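PDB 1UT1: Dr hemagglutinin structural subunit from Escherichia coli, which serves as the fimbrial adhesin subunit that mediates adherence to the upper urinary tract by binding the Dr blood group antigen and agglutinates human erythrocytes. Local coordinates for residues V37-T40 against R41-T45; T130-P134 against G135-L139. The protein carries 3 engineered substitutions. All blocks are in the same frame, centred on the assembly; numbering follows the deposited sequence.

Interaction 1 (V37-T40 against R41-T45); sequences VAKT and RGQLT. With SO4 (sulfate ion), chain G; EDO (1,2-ethanediol), chain J.
Thr40 and Gln43 close the tight turn that ends strand 38-40 and carries the chain into the short 3-10 segment 41-43, within the region predicted to bind receptor. The turn is held by Gln43 N, which donates to Thr40 O at 3.0 Å with an angle of 151° at the hydrogen; the donor stands well above the carbonyl plane. A second, weak bond runs from the same Gln43 N to Thr40 OG1 (3.3 Å). Threonine suits this place because its chi1 of 66° sets the hydroxyl between the backbone N and the carbonyl carbon, over the opening turn. The aliphatic base of Gln43 then closes across the threonine nearly at a right angle, with its CG 3.4 Å from Thr40 OG1. Gly42 lies in the middle of the 3-10 segment.

Lys39 reaches over the turn with its methylene chain, and its CD meets Leu44 CD2 at 3.9 Å. A bend at chi4 (-77°) swings the amine out of line with this chain, so that NZ bonds to O1 of an ethanediol at 2.6 Å and also to the carbonyl oxygen of Pro49. Leu44, buried, is the centre of an inverse gamma turn. Arg41 instead leaves the turn as an extended chain. Its guanidinium meets a sulfate edge-on, with NE donating to sulfate O1 at 3.3 Å; the sulfate also takes a bond from Lys27 N.

Backbone bonds join Lys39 and Arg41 to strand 16-25, and Leu44 to Gln129. The backbone bond carries the turn and the threonine hydroxyl adds a weak second one; lysine and leucine carbons pack against each other, and the arginine offers an edge able to receive an anion, here one probably supplied by the crystallisation liquor.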
loop_
_atom_site.group_PDB
_atom_site.type_symbol
_atom_site.label_atom_id
_atom_site.label_comp_id
_atom_site.label_asym_id
_atom_site.label_seq_id
_atom_site.Cartn_x
_atom_site.Cartn_y
_atom_site.Cartn_z
ATOM N N VAL A 37 -9.906 5.032 9.307
ATOM C CA VAL A 37 -9.943 5.926 10.452
ATOM C C VAL A 37 -10.101 7.386 9.992
ATOM O O VAL A 37 -9.154 7.976 9.451
ATOM C CB VAL A 37 -8.657 5.823 11.284
ATOM C CG1 VAL A 37 -8.759 6.678 12.541
ATOM C CG2 VAL A 37 -8.352 4.385 11.635
ATOM N N ALA A 38 -11.269 7.970 10.272
ATOM C CA ALA A 38 -11.512 9.380 9.939
ATOM C C ALA A 38 -12.116 10.115 11.129
ATOM O O ALA A 38 -12.913 9.534 11.868
ATOM C CB ALA A 38 -12.444 9.488 8.747
ATOM N N LYS A 39 -11.773 11.398 11.281
ATOM C CA LYS A 39 -12.381 12.268 12.310
ATOM C C LYS A 39 -12.707 13.597 11.652
ATOM O O LYS A 39 -11.938 14.067 10.783
ATOM C CB LYS A 39 -11.370 12.576 13.429
ATOM C CG LYS A 39 -11.059 11.431 14.378
ATOM C CD LYS A 39 -10.240 11.979 15.551
ATOM C CE LYS A 39 -9.403 10.902 16.220
ATOM N NZ LYS A 39 -10.238 10.045 17.100
ATOM N N THR A 40 -13.721 14.302 12.167
ATOM C CA THR A 40 -13.925 15.690 11.732
ATOM C C THR A 40 -12.840 16.502 12.482
ATOM O O THR A 40 -12.327 16.074 13.517
ATOM C CB THR A 40 -15.297 16.238 12.178
ATOM O OG1 THR A 40 -15.314 16.317 13.613
ATOM C CG2 THR A 40 -16.452 15.340 11.668
ATOM N N ARG A 41 -12.554 17.702 12.022
ATOM C CA ARG A 41 -11.534 18.484 12.708
ATOM C C ARG A 41 -12.031 18.917 14.089
ATOM O O ARG A 41 -11.257 18.997 15.006
ATOM C CB ARG A 41 -11.075 19.677 11.880
ATOM C CG ARG A 41 -12.198 20.504 11.288
ATOM C CD ARG A 41 -11.625 21.606 10.407
ATOM N NE ARG A 41 -12.676 22.416 9.806
ATOM C CZ ARG A 41 -12.458 23.352 8.887
ATOM N NH1 ARG A 41 -11.221 23.572 8.442
ATOM N NH2 ARG A 41 -13.476 24.017 8.359
ATOM N N GLY A 42 -13.346 18.991 14.257
ATOM C CA GLY A 42 -13.933 19.314 15.565
ATOM C C GLY A 42 -13.653 18.234 16.607
ATOM O O GLY A 42 -13.761 18.494 17.804
ATOM N N GLN A 43 -13.316 17.016 16.156
ATOM C CA GLN A 43 -13.020 15.896 17.058
ATOM C C GLN A 43 -11.553 15.894 17.495
ATOM O O GLN A 43 -11.134 15.044 18.283
ATOM C CB GLN A 43 -13.330 14.575 16.381
ATOM C CG GLN A 43 -14.804 14.263 16.295
ATOM C CD GLN A 43 -15.046 12.911 15.673
ATOM O OE1 GLN A 43 -15.234 11.899 16.371
ATOM N NE2 GLN A 43 -14.882 12.851 14.373
ATOM N N LEU A 44 -10.770 16.822 16.935
ATOM C CA LEU A 44 -9.371 16.941 17.267
ATOM C C LEU A 44 -9.172 17.764 18.531
ATOM O O LEU A 44 -8.424 18.723 18.542
ATOM C CB LEU A 44 -8.560 17.491 16.091
ATOM C CG LEU A 44 -8.706 16.642 14.803
ATOM C CD1 LEU A 44 -7.952 17.351 13.650
ATOM C CD2 LEU A 44 -8.134 15.249 15.038
ATOM N N THR A 45 -9.843 17.335 19.597
ATOM C CA THR A 45 -9.754 18.006 20.890
ATOM C C THR A 45 -8.508 17.545 21.657
ATOM O O THR A 45 -7.803 16.611 21.244
ATOM C CB THR A 45 -11.015 17.754 21.712
ATOM O OG1 THR A 45 -11.154 16.347 21.955
ATOM C CG2 THR A 45 -12.247 18.265 20.950
HETATM S S SO4 G . -16.428 22.251 9.986
HETATM O O1 SO4 G . -15.592 21.080 10.410
HETATM O O2 SO4 G . -16.825 23.133 11.095
HETATM O O3 SO4 G . -15.559 23.104 9.105
HETATM O O4 SO4 G . -17.527 21.743 9.131
HETATM C C1 EDO J . -12.376 11.015 19.103
HETATM O O1 EDO J . -11.319 10.122 19.441
HETATM C C2 EDO J . -12.225 12.305 19.933
HETATM O O2 EDO J . -12.330 11.985 21.339
#

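Interaction 2 (T130-P134 against G135-L139); sequences TNTPP and GNYTL
Tyr137 and Pro133 share the one hydrogen bond that ties the loop to the strand it enters. Tyr137 OH donates to Pro133 O at 2.6 Å, and it approaches in the carbonyl plane, on a lone pair, with a C=O to donor angle of 137°. The carbonyl lies at the edge of the tyrosine ring, near its plane. With CG beside the backbone N (chi1 -72°), the ring reaches back towards the loop to place its hydroxyl there.

The van der Waals contacts gather around the same hydroxyl. Thr132 comes from the opposite direction and brings its methyl, CG2, to 3.2 Å from Tyr137 OH, oblique to the ring. The Pro133 ring crosses the tyrosine nearly at a right angle, its CD 3.5 Å from Tyr137 OH. The hydroxyl of Thr132 turns elsewhere, to Gln129 O, so its methyl is the branch that packs on the tyrosine. Leu81 and Ser83 of strand 78-83 also touch the Tyr137 side chain.

Backbone shape completes the contact. Thr132, Pro133 and Pro134 follow a polyproline-like course, as prolines favour, and Gly135 then takes a phi of 166°, accessible chiefly to glycine.

A tyrosine that ends a Pro-Gly-Asn-Tyr run and bonds through its hydroxyl to the carbonyl four residues earlier is the tyrosine corner characteristic of Greek-key beta-sandwiches.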
loop_
_atom_site.group_PDB
_atom_site.type_symbol
_atom_site.label_atom_id
_atom_site.label_comp_id
_atom_site.label_asym_id
_atom_site.label_seq_id
_atom_site.Cartn_x
_atom_site.Cartn_y
_atom_site.Cartn_z
ATOM N N THR A 130 -8.630 21.851 16.480
ATOM C CA THR A 130 -9.888 21.789 15.756
ATOM C C THR A 130 -9.949 22.593 14.445
ATOM O O THR A 130 -10.967 22.570 13.754
ATOM C CB THR A 130 -11.092 22.161 16.657
ATOM O OG1 THR A 130 -10.927 23.486 17.149
ATOM C CG2 THR A 130 -11.233 21.192 17.822
ATOM N N ASN A 131 -8.870 23.288 14.105
ATOM C CA ASN A 131 -8.774 24.007 12.809
ATOM C C ASN A 131 -7.846 23.302 11.816
ATOM O O ASN A 131 -7.455 23.880 10.798
ATOM C CB ASN A 131 -8.275 25.445 13.006
ATOM C CG ASN A 131 -9.330 26.339 13.657
ATOM O OD1 ASN A 131 -10.525 26.201 13.392
ATOM N ND2 ASN A 131 -8.893 27.214 14.557
ATOM N N THR A 132 -7.461 22.066 12.126
ATOM C CA THR A 132 -6.597 21.304 11.230
ATOM C C THR A 132 -7.259 21.195 9.862
ATOM O O THR A 132 -8.422 20.838 9.773
ATOM C CB THR A 132 -6.378 19.873 11.796
ATOM O OG1 THR A 132 -5.693 19.984 13.051
ATOM C CG2 THR A 132 -5.550 19.015 10.824
ATOM N N PRO A 133 -6.526 21.495 8.791
ATOM C CA PRO A 133 -7.127 21.390 7.448
ATOM C C PRO A 133 -7.503 19.931 7.134
ATOM O O PRO A 133 -6.735 18.998 7.421
ATOM C CB PRO A 133 -6.003 21.837 6.509
ATOM C CG PRO A 133 -5.016 22.548 7.341
ATOM C CD PRO A 133 -5.137 21.970 8.738
ATOM N N PRO A 134 -8.632 19.732 6.455
ATOM C CA PRO A 134 -8.989 18.381 6.015
ATOM C C PRO A 134 -7.885 17.799 5.105
ATOM O O PRO A 134 -7.257 18.514 4.311
ATOM C CB PRO A 134 -10.287 18.600 5.220
ATOM C CG PRO A 134 -10.912 19.831 5.909
ATOM C CD PRO A 134 -9.730 20.700 6.238
ATOM N N GLY A 135 -7.606 16.513 5.284
ATOM C CA GLY A 135 -6.591 15.832 4.497
ATOM C C GLY A 135 -6.245 14.492 5.147
ATOM O O GLY A 135 -6.908 14.065 6.093
ATOM N N ASN A 136 -5.236 13.827 4.585
ATOM C CA ASN A 136 -4.740 12.536 5.091
ATOM C C ASN A 136 -3.440 12.779 5.801
ATOM O O ASN A 136 -2.521 13.406 5.263
ATOM C CB ASN A 136 -4.521 11.545 3.929
ATOM C CG ASN A 136 -5.754 11.377 3.091
ATOM O OD1 ASN A 136 -6.820 11.034 3.608
ATOM N ND2 ASN A 136 -5.672 11.799 1.833
ATOM N N TYR A 137 -3.372 12.312 7.031
ATOM C CA TYR A 137 -2.240 12.566 7.903
ATOM C C TYR A 137 -1.642 11.252 8.307
ATOM O O TYR A 137 -2.352 10.286 8.497
ATOM C CB TYR A 137 -2.736 13.309 9.152
ATOM C CG TYR A 137 -3.122 14.739 8.858
ATOM C CD1 TYR A 137 -2.227 15.790 9.104
ATOM C CD2 TYR A 137 -4.381 15.043 8.335
ATOM C CE1 TYR A 137 -2.562 17.113 8.778
ATOM C CE2 TYR A 137 -4.755 16.370 8.058
ATOM C CZ TYR A 137 -3.806 17.387 8.210
ATOM O OH TYR A 137 -4.158 18.694 7.927
ATOM N N THR A 138 -0.326 11.244 8.486
ATOM C CA THR A 138 0.389 9.997 8.765
ATOM C C THR A 138 1.517 10.226 9.779
ATOM O O THR A 138 2.212 11.267 9.727
ATOM C CB THR A 138 1.030 9.434 7.396
ATOM O OG1 THR A 138 0.022 9.359 6.367
ATOM C CG2 THR A 138 1.611 8.053 7.594
ATOM N N LEU A 139 1.742 9.223 10.642
ATOM C CA LEU A 139 2.876 9.210 11.558
ATOM C C LEU A 139 3.514 7.830 11.412
ATOM O O LEU A 139 2.843 6.806 11.565
ATOM C CB LEU A 139 2.465 9.417 13.015
ATOM C CG LEU A 139 3.556 9.064 14.046
ATOM C CD1 LEU A 139 4.742 10.013 13.930
ATOM C CD2 LEU A 139 2.971 9.138 15.463
#

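How the interactions relate
Interaction 1 and interaction 2 lie side by side at the same end of the molecule, their centres about 9 Å apart, and both are tied to strand 16-25 by backbone hydrogen bonds. They touch directly. The methylene part of the Arg41 side chain lies along the loop of interaction 2, with Arg41 CD 3.4 Å from Thr132 O, and the side chain also touches Pro134. Leu44 CD1 rests 3.5 Å from Thr132 CB, so that Thr132 packs against both the turn of 41-45 and Tyr137. Beyond these packing contacts Arg41 extends outward to the sulfate.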